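Local coordinates for protein K5 lyase (Enterobacteria phage k1-5, PDB 2X3H) that cleaves the K5 capsular polysaccharide by beta-elimination, as a trimeric tail-spike lyase that probably lets the phage through the capsule of its bacterial host, at residues L197-I202 against G216-D221; V495-S500 against L505-D510. One frame throughout, in Å; residues are numbered along the deposited sequence.

Contact 1 (L197-I202 against G216-D221); sequences LMIKGI and GCVLAD
V218 divides its two methyls between I199 and I202: CG1 lies 4.3 Å from I199 CD1, while CG2 lies 4.2 Å from I202 CG2. I202 CG2 also stands 4.2 Å from the sulfur of C217, SG, so I202 bears on two successive residues of 216-221. The reach of I199 comes from its outstretched chain (chi2 165°), which carries CD1 across to V218. All four side chains are buried, and no hydrogen bond joins the segments; the contact is purely apolar and rather light. With 8.5 Å between the CA atoms of I202 and V218, the backbones face each other across a layer of side chains and do not pair. This is the interior of a parallel beta-helix, where strands from different faces of the coil meet through inward-pointing residues. The chain turns corners at G201 (phi 69°), after which I202, like I199, points toward 216-221, and at C217 just before strand 218-221. Next outward, backbone hydrogen bonds tie I199 to L227 and D229 and M198 to V168 and V170, in strands flanking 198-206 on the same face. L185 packs on I199, F175 on I202 and Y236 on C217. On the outer side of the strand, K200 NZ forms a salt bridge with D172 OD1 of the second subunit.

Contact 2 (V495-S500 against L505-D510); sequences VRLSTS and LQLGAD
R496 and Q506 run side by side on one face of an antiparallel hairpin, as a non-hydrogen-bonded pair. CB of R496 lies 3.9 Å from the carbonyl O of L505; beyond it the chain is extended (chi3 179°), and CD passes 4.2 Å from Q506 OE1. At the tip, NE (3.0 Å) and NH2 (3.1 Å) of R496 both point to Q506 OE1, two weak, bent bonds at the guanidinium edge, with amide and guanidinium planes only 5° apart. The backbones are gripped more firmly: L497 and L505 exchange N-H and C=O in both directions, and L507 N reaches V495 O at 2.8 Å, nearly straight at 172°. A water takes the N-H of V495 and lies within hydrogen-bonding distance of L507 O. V495, L497, L505 and L507 occupy the other face, where CD1 of L497 and CD1 of L507 lie 4.0 Å apart and the T499 side chain crosses that of L505 at about a right angle. This face packs against the other subunits, L497 on L507 of the second, L507 on L497 of the third. Between the partly exposed R496 and Q506, the weak bonds probably add less than the straighter backbone bonds.

In the fold
Contact 1 and contact 2 belong to different parts of an elongated tail spike. Their centres are 74 Å apart and their nearest atoms about 65 Å, on opposite sides of the chain's centre, so neither touches the other. Contact 1, 18 Å from that centre, joins two faces within the coil of the parallel beta-helix. Contact 2, 56 Å out, pairs neighbouring strands of a five-stranded antiparallel sheet nearer the C-terminus; along the chain contact 1 closes well before contact 2 opens. Both lie beside other subunits: residues 197-202 meet them through the outer side of their strand, 495-500 and 505-510 through their apolar face and through the loop at 508-510 as well.

Contact 1 (L197-I202 against G216-D221)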
loop_
_atom_site.group_PDB
_atom_site.type_symbol
_atom_site.label_atom_id
_atom_site.label_comp_id
_atom_site.label_asym_id
_atom_site.label_seq_id
_atom_site.Cartn_x
_atom_site.Cartn_y
_atom_site.Cartn_z
ATOM N N LEU A 197 -19.042 6.235 13.412
ATOM C CA LEU A 197 -18.584 5.388 14.517
ATOM C C LEU A 197 -17.069 5.302 14.516
ATOM O O LEU A 197 -16.438 5.349 13.456
ATOM C CB LEU A 197 -19.142 3.970 14.392
ATOM C CG LEU A 197 -20.664 3.848 14.195
ATOM C CD1 LEU A 197 -21.114 2.394 14.158
ATOM C CD2 LEU A 197 -21.421 4.600 15.266
ATOM N N MET A 198 -16.485 5.171 15.697
ATOM C CA MET A 198 -15.072 4.838 15.800
ATOM C C MET A 198 -14.973 3.627 16.697
ATOM O O MET A 198 -15.302 3.698 17.876
ATOM C CB MET A 198 -14.266 5.991 16.391
ATOM C CG MET A 198 -14.111 7.195 15.459
ATOM S SD MET A 198 -13.251 8.547 16.300
ATOM C CE MET A 198 -13.049 9.746 14.988
ATOM N N ILE A 199 -14.547 2.512 16.121
ATOM C CA ILE A 199 -14.444 1.262 16.850
ATOM C C ILE A 199 -12.982 0.860 16.799
ATOM O O ILE A 199 -12.462 0.540 15.723
ATOM C CB ILE A 199 -15.317 0.183 16.181
ATOM C CG1 ILE A 199 -16.809 0.520 16.336
ATOM C CG2 ILE A 199 -14.994 -1.213 16.716
ATOM C CD1 ILE A 199 -17.711 -0.278 15.403
ATOM N N LYS A 200 -12.304 0.909 17.942
ATOM C CA LYS A 200 -10.857 0.744 17.931
ATOM C C LYS A 200 -10.342 0.004 19.150
ATOM O O LYS A 200 -10.830 0.204 20.265
ATOM C CB LYS A 200 -10.164 2.095 17.806
ATOM C CG LYS A 200 -10.619 3.141 18.809
ATOM C CD LYS A 200 -10.272 4.539 18.298
ATOM C CE LYS A 200 -10.703 5.608 19.266
ATOM N NZ LYS A 200 -9.890 6.846 19.058
ATOM N N GLY A 201 -9.349 -0.850 18.936
ATOM C CA GLY A 201 -8.753 -1.569 20.054
ATOM C C GLY A 201 -9.722 -2.576 20.624
ATOM O O GLY A 201 -10.085 -2.500 21.798
ATOM N N ILE A 202 -10.147 -3.517 19.790
ATOM C CA ILE A 202 -11.117 -4.510 20.215
ATOM C C ILE A 202 -10.477 -5.877 20.245
ATOM O O ILE A 202 -9.821 -6.264 19.280
ATOM C CB ILE A 202 -12.277 -4.586 19.219
ATOM C CG1 ILE A 202 -12.933 -3.215 19.045
ATOM C CG2 ILE A 202 -13.275 -5.650 19.616
ATOM C CD1 ILE A 202 -13.462 -2.576 20.338
ATOM N N GLY A 216 -19.584 -13.639 14.528
ATOM C CA GLY A 216 -18.384 -12.875 14.252
ATOM C C GLY A 216 -18.071 -11.953 15.405
ATOM O O GLY A 216 -18.814 -11.888 16.393
ATOM N N CYS A 217 -16.978 -11.214 15.275
ATOM C CA CYS A 217 -16.544 -10.317 16.331
ATOM C C CYS A 217 -17.211 -8.960 16.171
ATOM O O CYS A 217 -18.121 -8.627 16.917
ATOM C CB CYS A 217 -15.020 -10.195 16.341
ATOM S SG CYS A 217 -14.396 -9.255 17.743
ATOM N N VAL A 218 -16.786 -8.184 15.179
ATOM C CA VAL A 218 -17.376 -6.864 14.948
ATOM C C VAL A 218 -18.176 -6.917 13.664
ATOM O O VAL A 218 -17.667 -7.385 12.654
ATOM C CB VAL A 218 -16.279 -5.791 14.745
ATOM C CG1 VAL A 218 -16.880 -4.413 14.349
ATOM C CG2 VAL A 218 -15.405 -5.654 15.985
ATOM N N LEU A 219 -19.404 -6.412 13.699
ATOM C CA LEU A 219 -20.220 -6.292 12.495
ATOM C C LEU A 219 -20.715 -4.862 12.356
ATOM O O LEU A 219 -21.356 -4.339 13.280
ATOM C CB LEU A 219 -21.426 -7.235 12.564
ATOM C CG LEU A 219 -22.547 -6.900 11.570
ATOM C CD1 LEU A 219 -22.026 -6.952 10.137
ATOM C CD2 LEU A 219 -23.714 -7.859 11.748
ATOM N N ALA A 220 -20.397 -4.226 11.224
ATOM C CA ALA A 220 -20.957 -2.915 10.877
ATOM C C ALA A 220 -21.937 -3.111 9.730
ATOM O O ALA A 220 -21.534 -3.255 8.568
ATOM C CB ALA A 220 -19.854 -1.924 10.497
ATOM N N ASP A 221 -23.226 -3.155 10.069
ATOM C CA ASP A 221 -24.279 -3.368 9.081
ATOM C C ASP A 221 -24.755 -2.024 8.561
ATOM O O ASP A 221 -25.393 -1.258 9.293
ATOM C CB ASP A 221 -25.446 -4.134 9.714
ATOM C CG ASP A 221 -26.571 -4.430 8.729
ATOM O OD1 ASP A 221 -26.618 -3.815 7.645
ATOM O OD2 ASP A 221 -27.427 -5.292 9.044
#

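Contact 2 (V495-S500 against L505-D510)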
loop_
_atom_site.group_PDB
_atom_site.type_symbol
_atom_site.label_atom_id
_atom_site.label_comp_id
_atom_site.label_asym_id
_atom_site.label_seq_id
_atom_site.Cartn_x
_atom_site.Cartn_y
_atom_site.Cartn_z
ATOM N N VAL A 495 22.873 -13.348 -43.640
ATOM C CA VAL A 495 21.415 -13.592 -43.600
ATOM C C VAL A 495 21.055 -14.912 -44.303
ATOM O O VAL A 495 21.570 -15.199 -45.394
ATOM C CB VAL A 495 20.632 -12.425 -44.249
ATOM C CG1 VAL A 495 19.144 -12.770 -44.376
ATOM C CG2 VAL A 495 20.824 -11.128 -43.424
ATOM N N ARG A 496 20.216 -15.723 -43.652
ATOM C CA ARG A 496 19.602 -16.894 -44.295
ATOM C C ARG A 496 18.082 -16.789 -44.267
ATOM O O ARG A 496 17.495 -16.457 -43.228
ATOM C CB ARG A 496 20.042 -18.207 -43.635
ATOM C CG ARG A 496 21.503 -18.552 -43.848
ATOM C CD ARG A 496 21.811 -19.920 -43.271
ATOM N NE ARG A 496 23.205 -20.273 -43.499
ATOM C CZ ARG A 496 23.782 -21.376 -43.030
ATOM N NH1 ARG A 496 23.085 -22.236 -42.296
ATOM N NH2 ARG A 496 25.066 -21.609 -43.294
ATOM N N LEU A 497 17.464 -17.069 -45.413
ATOM C CA LEU A 497 16.000 -17.054 -45.553
ATOM C C LEU A 497 15.498 -18.478 -45.805
ATOM O O LEU A 497 15.862 -19.100 -46.802
ATOM C CB LEU A 497 15.615 -16.161 -46.732
ATOM C CG LEU A 497 16.244 -14.764 -46.797
ATOM C CD1 LEU A 497 15.905 -14.110 -48.141
ATOM C CD2 LEU A 497 15.713 -13.918 -45.655
ATOM N N SER A 498 14.667 -19.003 -44.903
ATOM C CA SER A 498 14.181 -20.388 -45.036
ATOM C C SER A 498 13.304 -20.581 -46.259
ATOM O O SER A 498 12.338 -19.836 -46.453
ATOM C CB SER A 498 13.373 -20.777 -43.799
ATOM O OG SER A 498 14.215 -20.911 -42.669
ATOM N N THR A 499 13.635 -21.599 -47.057
ATOM C CA THR A 499 12.839 -21.975 -48.218
ATOM C C THR A 499 12.031 -23.233 -47.928
ATOM O O THR A 499 11.113 -23.563 -48.680
ATOM C CB THR A 499 13.743 -22.251 -49.446
ATOM O OG1 THR A 499 14.700 -23.265 -49.110
ATOM C CG2 THR A 499 14.471 -20.964 -49.886
ATOM N N SER A 500 12.390 -23.950 -46.869
ATOM C CA SER A 500 11.665 -25.166 -46.479
ATOM C C SER A 500 11.995 -25.461 -45.015
ATOM O O SER A 500 12.583 -24.619 -44.354
ATOM C CB SER A 500 12.036 -26.338 -47.405
ATOM O OG SER A 500 13.378 -26.773 -47.198
ATOM N N LEU A 505 18.030 -19.806 -48.597
ATOM C CA LEU A 505 18.867 -18.956 -49.423
ATOM C C LEU A 505 19.825 -18.220 -48.485
ATOM O O LEU A 505 19.394 -17.627 -47.478
ATOM C CB LEU A 505 18.010 -17.954 -50.201
ATOM C CG LEU A 505 17.132 -18.583 -51.291
ATOM C CD1 LEU A 505 16.097 -17.593 -51.799
ATOM C CD2 LEU A 505 17.980 -19.104 -52.444
ATOM N N GLN A 506 21.110 -18.270 -48.812
ATOM C CA GLN A 506 22.142 -17.574 -48.044
ATOM C C GLN A 506 22.578 -16.310 -48.764
ATOM O O GLN A 506 23.041 -16.361 -49.921
ATOM C CB GLN A 506 23.331 -18.499 -47.816
ATOM C CG GLN A 506 24.478 -17.901 -47.032
ATOM C CD GLN A 506 25.443 -18.973 -46.575
ATOM O OE1 GLN A 506 25.042 -19.935 -45.910
ATOM N NE2 GLN A 506 26.722 -18.819 -46.928
ATOM N N LEU A 507 22.434 -15.171 -48.085
ATOM C CA LEU A 507 22.826 -13.890 -48.658
ATOM C C LEU A 507 24.271 -13.615 -48.282
ATOM O O LEU A 507 24.554 -12.909 -47.314
ATOM C CB LEU A 507 21.910 -12.773 -48.144
ATOM C CG LEU A 507 20.532 -12.657 -48.822
ATOM C CD1 LEU A 507 19.789 -13.976 -48.963
ATOM C CD2 LEU A 507 19.646 -11.583 -48.140
ATOM N N GLY A 508 25.193 -14.215 -49.027
ATOM C CA GLY A 508 26.614 -13.972 -48.794
ATOM C C GLY A 508 27.044 -12.618 -49.322
ATOM O O GLY A 508 26.316 -11.967 -50.083
ATOM N N ALA A 509 28.252 -12.198 -48.953
ATOM C CA ALA A 509 28.726 -10.875 -49.350
ATOM C C ALA A 509 28.872 -10.706 -50.860
ATOM O O ALA A 509 28.706 -9.605 -51.380
ATOM C CB ALA A 509 30.050 -10.529 -48.638
ATOM N N ASP A 510 29.174 -11.804 -51.553
ATOM C CA ASP A 510 29.420 -11.732 -52.996
ATOM C C ASP A 510 28.416 -12.504 -53.832
ATOM O O ASP A 510 28.418 -12.390 -55.054
ATOM C CB ASP A 510 30.841 -12.198 -53.339
ATOM C CG ASP A 510 31.130 -13.603 -52.853
ATOM O OD1 ASP A 510 30.256 -14.203 -52.194
ATOM O OD2 ASP A 510 32.249 -14.102 -53.107
HETATM O O HOH W 1 23.841 -11.138 -45.253
#